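PDB 3S4L: CRISPR-associated endonuclease Cas3-HD from Methanocaldococcus jannaschii, which cuts single-stranded DNA in a magnesium-dependent reaction and single-stranded RNA without needing cations, as a nuclease of CRISPR defence against mobile genetic elements. Local coordinates for residues 98-103 and 115-120; 88-93 and 146-151. All coordinates share one frame; numbering follows the deposited sequence.

Following the chain from the N terminus, residues 88-93 lead into helix 91-107, which also carries 98-103. After a short turn, helix 110-121 runs back along it, and interaction 1 (98-103 with 115-120) closes this small helical hairpin near the middle of the largely helical HD domain. The chain then continues to helix 142-149, where 146-151 returns to 88-93 and closes the larger loop of interaction 2. Interaction 1 is thus nested inside interaction 2. Their centres lie about 17 Å apart, yet they touch where Val120 packs on Glu92. Helix 91-107 is common to both, and His91, at the 88-93 end, binds the metal.

Interaction 1 (98-103 and 115-120); sequences YTYHIL and IGALTV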
loop_
_atom_site.group_PDB
_atom_site.type_symbol
_atom_site.label_atom_id
_atom_site.label_comp_id
_atom_site.label_asym_id
_atom_site.label_seq_id
_atom_site.Cartn_x
_atom_site.Cartn_y
_atom_site.Cartn_z
ATOM N N TYR A 98 4.393 1.304 5.187
ATOM C CA TYR A 98 3.757 2.521 5.694
ATOM C C TYR A 98 2.238 2.360 5.858
ATOM O O TYR A 98 1.625 2.930 6.770
ATOM C CB TYR A 98 4.078 3.729 4.819
ATOM C CG TYR A 98 5.480 4.203 5.007
ATOM C CD1 TYR A 98 5.848 4.886 6.162
ATOM C CD2 TYR A 98 6.453 3.951 4.040
ATOM C CE1 TYR A 98 7.160 5.307 6.354
ATOM C CE2 TYR A 98 7.763 4.388 4.210
ATOM C CZ TYR A 98 8.104 5.054 5.367
ATOM O OH TYR A 98 9.385 5.474 5.526
ATOM N N THR A 99 1.639 1.581 4.968
ATOM C CA THR A 99 0.201 1.372 5.017
ATOM C C THR A 99 -0.148 0.702 6.323
ATOM O O THR A 99 -1.094 1.091 7.007
ATOM C CB THR A 99 -0.288 0.516 3.839
ATOM O OG1 THR A 99 -0.091 1.242 2.619
ATOM C CG2 THR A 99 -1.767 0.174 3.999
ATOM N N TYR A 100 0.630 -0.308 6.679
ATOM C CA TYR A 100 0.344 -1.047 7.884
ATOM C C TYR A 100 0.355 -0.131 9.110
ATOM O O TYR A 100 -0.584 -0.142 9.911
ATOM C CB TYR A 100 1.344 -2.182 8.080
ATOM C CG TYR A 100 1.107 -2.879 9.391
ATOM C CD1 TYR A 100 1.794 -2.503 10.538
ATOM C CD2 TYR A 100 0.166 -3.892 9.490
ATOM C CE1 TYR A 100 1.561 -3.147 11.767
ATOM C CE2 TYR A 100 -0.079 -4.535 10.698
ATOM C CZ TYR A 100 0.623 -4.160 11.831
ATOM O OH TYR A 100 0.380 -4.806 13.021
ATOM N N HIS A 101 1.423 0.641 9.287
ATOM C CA HIS A 101 1.527 1.445 10.515
ATOM C C HIS A 101 0.461 2.528 10.566
ATOM O O HIS A 101 -0.117 2.800 11.612
ATOM C CB HIS A 101 2.928 2.032 10.706
ATOM C CG HIS A 101 3.960 0.993 10.970
ATOM N ND1 HIS A 101 4.036 0.313 12.167
ATOM C CD2 HIS A 101 4.926 0.472 10.177
ATOM C CE1 HIS A 101 5.019 -0.568 12.104
ATOM N NE2 HIS A 101 5.575 -0.491 10.907
ATOM N N ILE A 102 0.182 3.119 9.416
ATOM C CA ILE A 102 -0.849 4.130 9.351
ATOM C C ILE A 102 -2.236 3.524 9.615
ATOM O O ILE A 102 -3.015 4.114 10.351
ATOM C CB ILE A 102 -0.773 4.925 8.046
ATOM C CG1 ILE A 102 0.406 5.897 8.141
ATOM C CG2 ILE A 102 -2.081 5.699 7.806
ATOM C CD1 ILE A 102 1.101 6.132 6.846
ATOM N N LEU A 103 -2.532 2.338 9.077
ATOM C CA LEU A 103 -3.821 1.701 9.365
ATOM C C LEU A 103 -3.969 1.362 10.843
ATOM O O LEU A 103 -5.044 1.524 11.426
ATOM C CB LEU A 103 -4.039 0.450 8.510
ATOM C CG LEU A 103 -4.314 0.669 7.017
ATOM C CD1 LEU A 103 -4.366 -0.688 6.294
ATOM C CD2 LEU A 103 -5.619 1.456 6.831
ATOM N N ILE A 115 -4.368 -6.844 6.835
ATOM C CA ILE A 115 -5.032 -7.168 5.581
ATOM C C ILE A 115 -4.926 -6.020 4.577
ATOM O O ILE A 115 -4.846 -6.239 3.371
ATOM C CB ILE A 115 -6.499 -7.498 5.769
ATOM C CG1 ILE A 115 -7.086 -7.869 4.434
ATOM C CG2 ILE A 115 -7.266 -6.278 6.198
ATOM C CD1 ILE A 115 -8.556 -7.720 4.406
ATOM N N GLY A 116 -4.945 -4.788 5.075
ATOM C CA GLY A 116 -4.787 -3.636 4.201
ATOM C C GLY A 116 -3.381 -3.613 3.632
ATOM O O GLY A 116 -3.205 -3.430 2.435
ATOM N N ALA A 117 -2.383 -3.822 4.490
ATOM C CA ALA A 117 -0.991 -3.779 4.057
ATOM C C ALA A 117 -0.678 -4.876 3.037
ATOM O O ALA A 117 0.066 -4.654 2.075
ATOM C CB ALA A 117 -0.047 -3.884 5.263
ATOM N N LEU A 118 -1.243 -6.058 3.262
ATOM C CA LEU A 118 -1.088 -7.189 2.354
ATOM C C LEU A 118 -1.713 -6.895 0.991
ATOM O O LEU A 118 -1.173 -7.269 -0.041
ATOM C CB LEU A 118 -1.742 -8.436 2.958
ATOM C CG LEU A 118 -1.589 -9.749 2.185
ATOM C CD1 LEU A 118 -0.111 -10.041 1.920
ATOM C CD2 LEU A 118 -2.237 -10.882 2.964
ATOM N N THR A 119 -2.856 -6.220 0.993
ATOM C CA THR A 119 -3.508 -5.854 -0.251
ATOM C C THR A 119 -2.579 -4.934 -1.029
ATOM O O THR A 119 -2.388 -5.088 -2.245
ATOM C CB THR A 119 -4.833 -5.126 0.029
ATOM O OG1 THR A 119 -5.711 -6.009 0.732
ATOM C CG2 THR A 119 -5.485 -4.687 -1.268
ATOM N N VAL A 120 -2.007 -3.973 -0.306
ATOM C CA VAL A 120 -1.072 -3.026 -0.874
ATOM C C VAL A 120 0.219 -3.717 -1.368
ATOM O O VAL A 120 0.776 -3.351 -2.408
ATOM C CB VAL A 120 -0.729 -1.938 0.145
ATOM C CG1 VAL A 120 0.600 -1.279 -0.224
ATOM C CG2 VAL A 120 -1.865 -0.902 0.222
#
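The hydroxyl oxygen OG1 of Thr99 is hydrogen-bonded to the carbonyl of Ser95, one turn earlier in its own helix, and at the same time lies against both methyl groups of Val120, with Val120 CG2 3.7 Å from Thr99 OG1. These two side chains meet tip to tip. Because OG1 stands beside the backbone N of Thr99 (chi1 -66°), methyl CG2 swings to the far side of that N and extends over the facing helix, 4.0 Å from CA of Ala117. One turn further on, Leu103 lays its CD1 methyl directly on the backbone of 115-120, 3.6 Å from CA of Gly116, where the glycine has no side chain to intervene. Tyr100 and Ala117 mark the closest backbone pairing, their CA atoms only 4.9 Å apart, and their CB atoms touch at 3.6 Å. The Ala117 methyl sits at the edge of the Tyr100 ring, near its plane. With CG anti to its backbone N (chi1 175°), that ring carries on past the alanine to Ala113 and Lys110, and it also meets the ring of Phe187. The axes of 98-103 and 115-120 approach to 8.1 Å at 158°, nearly antiparallel, as the neighbouring arms of a helical hairpin. On the side facing helix 204-215, Thr119 turns its hydroxyl back to its own helix, OG1 giving a 2.8 Å bond to Ile115 O, which also accepts Thr119 N from the opposite face of the carbonyl plane. Val120 O bonds to ND1 of His123, a metal ligand, and so probably helps to set that ring. No hydrogen bond crosses between the segments; with both threonine hydroxyls paired inside their own helices, 98-103 and 115-120 meet through van der Waals contact, made close by Gly116 and Ala117.

Interaction 2 (88-93 and 146-151); sequences GFRHEL and LDKLKK. With CA (calcium ion), chain C.
One conventional hydrogen bond joins the segments: Arg90 N donates to Lys148 O at 3.1 Å (angle at the hydrogen 150°), in the carbonyl plane and on a lone pair. Two CH...O contacts flank it, Phe89 CA to the same Lys148 O at 3.4 Å and Lys148 CA to Gly88 O at 3.5 Å; the Lys148 carbonyl is gripped from Phe89 and Arg90, while Gly88 O returns a contact to Lys148 CA.

Apolar contacts fill in around these polar ones. The extended Lys148 chain passes obliquely over Arg90, their CG atoms 3.4 Å apart, while the Leu93 side chain crosses that of Lys148 at about a right angle, CD2 against CB, and also reaches Leu149 CG. Leu149 CD2 approaches Phe89 CE1 obliquely at 4.0 Å; Val94 and helix 181-197 add to this apolar cluster.

A charged pair forms within 88-93. Bent at chi2 and chi3, the Arg90 chain doubles back to bring NH1 2.8 Å from Glu92 OE2, a salt bridge of charges alone, with the oxygen well out of the guanidinium plane.

The metal bond is made by the next residue: NE2 of His91 binds the calcium ion at 2.3 Å, and two waters, Asp67, His123 and His124 complete the site of this HD nuclease. Glu92 OE1 lies above one face of the His91 ring, toward its rim. Through the Arg90 backbone bond and the adjoining hydrophobic packing, helix 142-149 is thus fastened to the residues immediately before a metal-binding histidine.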
loop_
_atom_site.group_PDB
_atom_site.type_symbol
_atom_site.label_atom_id
_atom_site.label_comp_id
_atom_site.label_asym_id
_atom_site.label_seq_id
_atom_site.Cartn_x
_atom_site.Cartn_y
_atom_site.Cartn_z
ATOM N N GLY A 88 15.273 -4.555 -9.683
ATOM C CA GLY A 88 14.427 -5.416 -8.883
ATOM C C GLY A 88 13.667 -4.693 -7.784
ATOM O O GLY A 88 12.814 -5.298 -7.117
ATOM N N PHE A 89 13.963 -3.412 -7.570
ATOM C CA PHE A 89 13.248 -2.705 -6.518
ATOM C C PHE A 89 11.730 -2.768 -6.734
ATOM O O PHE A 89 11.239 -2.589 -7.856
ATOM C CB PHE A 89 13.674 -1.252 -6.374
ATOM C CG PHE A 89 12.864 -0.506 -5.342
ATOM C CD1 PHE A 89 13.066 -0.728 -3.975
ATOM C CD2 PHE A 89 11.878 0.395 -5.732
ATOM C CE1 PHE A 89 12.295 -0.047 -3.000
ATOM C CE2 PHE A 89 11.117 1.094 -4.772
ATOM C CZ PHE A 89 11.316 0.873 -3.406
ATOM N N ARG A 90 10.992 -3.037 -5.659
ATOM C CA ARG A 90 9.526 -3.139 -5.736
ATOM C C ARG A 90 8.857 -2.182 -4.746
ATOM O O ARG A 90 8.856 -2.408 -3.535
ATOM C CB ARG A 90 9.084 -4.579 -5.497
ATOM C CG ARG A 90 9.820 -5.567 -6.374
ATOM C CD ARG A 90 9.073 -5.918 -7.643
ATOM N NE ARG A 90 8.348 -4.800 -8.233
ATOM C CZ ARG A 90 7.094 -4.879 -8.668
ATOM N NH1 ARG A 90 6.433 -6.026 -8.562
ATOM N NH2 ARG A 90 6.496 -3.817 -9.205
ATOM N N HIS A 91 8.314 -1.093 -5.279
ATOM C CA HIS A 91 7.735 -0.031 -4.464
ATOM C C HIS A 91 6.644 -0.522 -3.509
ATOM O O HIS A 91 6.499 0.005 -2.398
ATOM C CB HIS A 91 7.157 1.056 -5.363
ATOM C CG HIS A 91 6.007 0.590 -6.200
ATOM N ND1 HIS A 91 6.163 -0.158 -7.340
ATOM C CD2 HIS A 91 4.675 0.785 -6.054
ATOM C CE1 HIS A 91 4.977 -0.421 -7.865
ATOM N NE2 HIS A 91 4.066 0.137 -7.101
ATOM N N GLU A 92 5.886 -1.534 -3.924
ATOM C CA GLU A 92 4.728 -1.960 -3.129
ATOM C C GLU A 92 5.093 -2.519 -1.754
ATOM O O GLU A 92 4.278 -2.473 -0.826
ATOM C CB GLU A 92 3.828 -2.950 -3.892
ATOM C CG GLU A 92 4.492 -4.239 -4.314
ATOM C CD GLU A 92 5.011 -4.179 -5.753
ATOM O OE1 GLU A 92 5.692 -3.192 -6.110
ATOM O OE2 GLU A 92 4.727 -5.116 -6.529
ATOM N N LEU A 93 6.306 -3.055 -1.621
ATOM C CA LEU A 93 6.754 -3.595 -0.326
ATOM C C LEU A 93 6.953 -2.448 0.657
ATOM O O LEU A 93 6.619 -2.553 1.836
ATOM C CB LEU A 93 8.048 -4.400 -0.469
ATOM C CG LEU A 93 7.975 -5.881 -0.871
ATOM C CD1 LEU A 93 7.174 -6.122 -2.126
ATOM C CD2 LEU A 93 9.397 -6.433 -1.029
ATOM N N LEU A 146 14.536 -9.716 0.281
ATOM C CA LEU A 146 15.861 -9.108 0.213
ATOM C C LEU A 146 16.225 -8.689 -1.210
ATOM O O LEU A 146 16.894 -7.679 -1.418
ATOM C CB LEU A 146 16.953 -10.047 0.769
ATOM C CG LEU A 146 16.944 -10.412 2.257
ATOM C CD1 LEU A 146 18.060 -11.395 2.514
ATOM C CD2 LEU A 146 17.110 -9.188 3.139
ATOM N N ASP A 147 15.824 -9.484 -2.188
ATOM C CA ASP A 147 16.020 -9.106 -3.582
ATOM C C ASP A 147 15.274 -7.793 -3.915
ATOM O O ASP A 147 15.805 -6.899 -4.583
ATOM C CB ASP A 147 15.505 -10.230 -4.503
ATOM C CG ASP A 147 16.422 -11.454 -4.520
ATOM O OD1 ASP A 147 17.583 -11.336 -4.064
ATOM O OD2 ASP A 147 15.991 -12.529 -5.009
ATOM N N LYS A 148 14.039 -7.684 -3.444
ATOM C CA LYS A 148 13.172 -6.607 -3.908
ATOM C C LYS A 148 13.410 -5.311 -3.146
ATOM O O LYS A 148 12.909 -4.250 -3.518
ATOM C CB LYS A 148 11.702 -7.027 -3.851
ATOM C CG LYS A 148 11.322 -8.163 -4.809
ATOM C CD LYS A 148 9.906 -8.678 -4.455
ATOM C CE LYS A 148 9.296 -9.549 -5.554
ATOM N NZ LYS A 148 7.799 -9.587 -5.412
ATOM N N LEU A 149 14.195 -5.405 -2.082
ATOM C CA LEU A 149 14.510 -4.233 -1.277
ATOM C C LEU A 149 15.996 -3.896 -1.340
ATOM O O LEU A 149 16.444 -2.895 -0.775
ATOM C CB LEU A 149 14.040 -4.438 0.166
ATOM C CG LEU A 149 12.523 -4.341 0.208
ATOM C CD1 LEU A 149 11.954 -4.621 1.590
ATOM C CD2 LEU A 149 12.141 -2.935 -0.282
ATOM N N LYS A 150 16.755 -4.727 -2.046
ATOM C CA LYS A 150 18.205 -4.546 -2.119
ATOM C C LYS A 150 18.583 -3.089 -2.386
ATOM O O LYS A 150 19.386 -2.503 -1.654
ATOM C CB LYS A 150 18.812 -5.444 -3.203
ATOM C CG LYS A 150 20.346 -5.513 -3.158
ATOM C CD LYS A 150 20.886 -6.537 -4.153
ATOM C CE LYS A 150 22.368 -6.813 -3.914
ATOM N NZ LYS A 150 23.200 -5.599 -4.153
ATOM N N LYS A 151 17.989 -2.501 -3.426
ATOM C CA LYS A 151 18.340 -1.133 -3.827
ATOM C C LYS A 151 17.530 -0.029 -3.128
ATOM O O LYS A 151 17.591 1.132 -3.531
ATOM C CB LYS A 151 18.266 -0.967 -5.351
ATOM C CG LYS A 151 19.414 -1.620 -6.090
ATOM C CD LYS A 151 20.720 -1.367 -5.353
ATOM C CE LYS A 151 21.944 -1.644 -6.215
ATOM N NZ LYS A 151 23.169 -1.050 -5.594
HETATM CA CA CA C . 1.907 0.425 -7.859
HETATM O O HOH W 1 2.338 1.991 -10.168
HETATM O O HOH W 2 -0.088 1.374 -8.565
#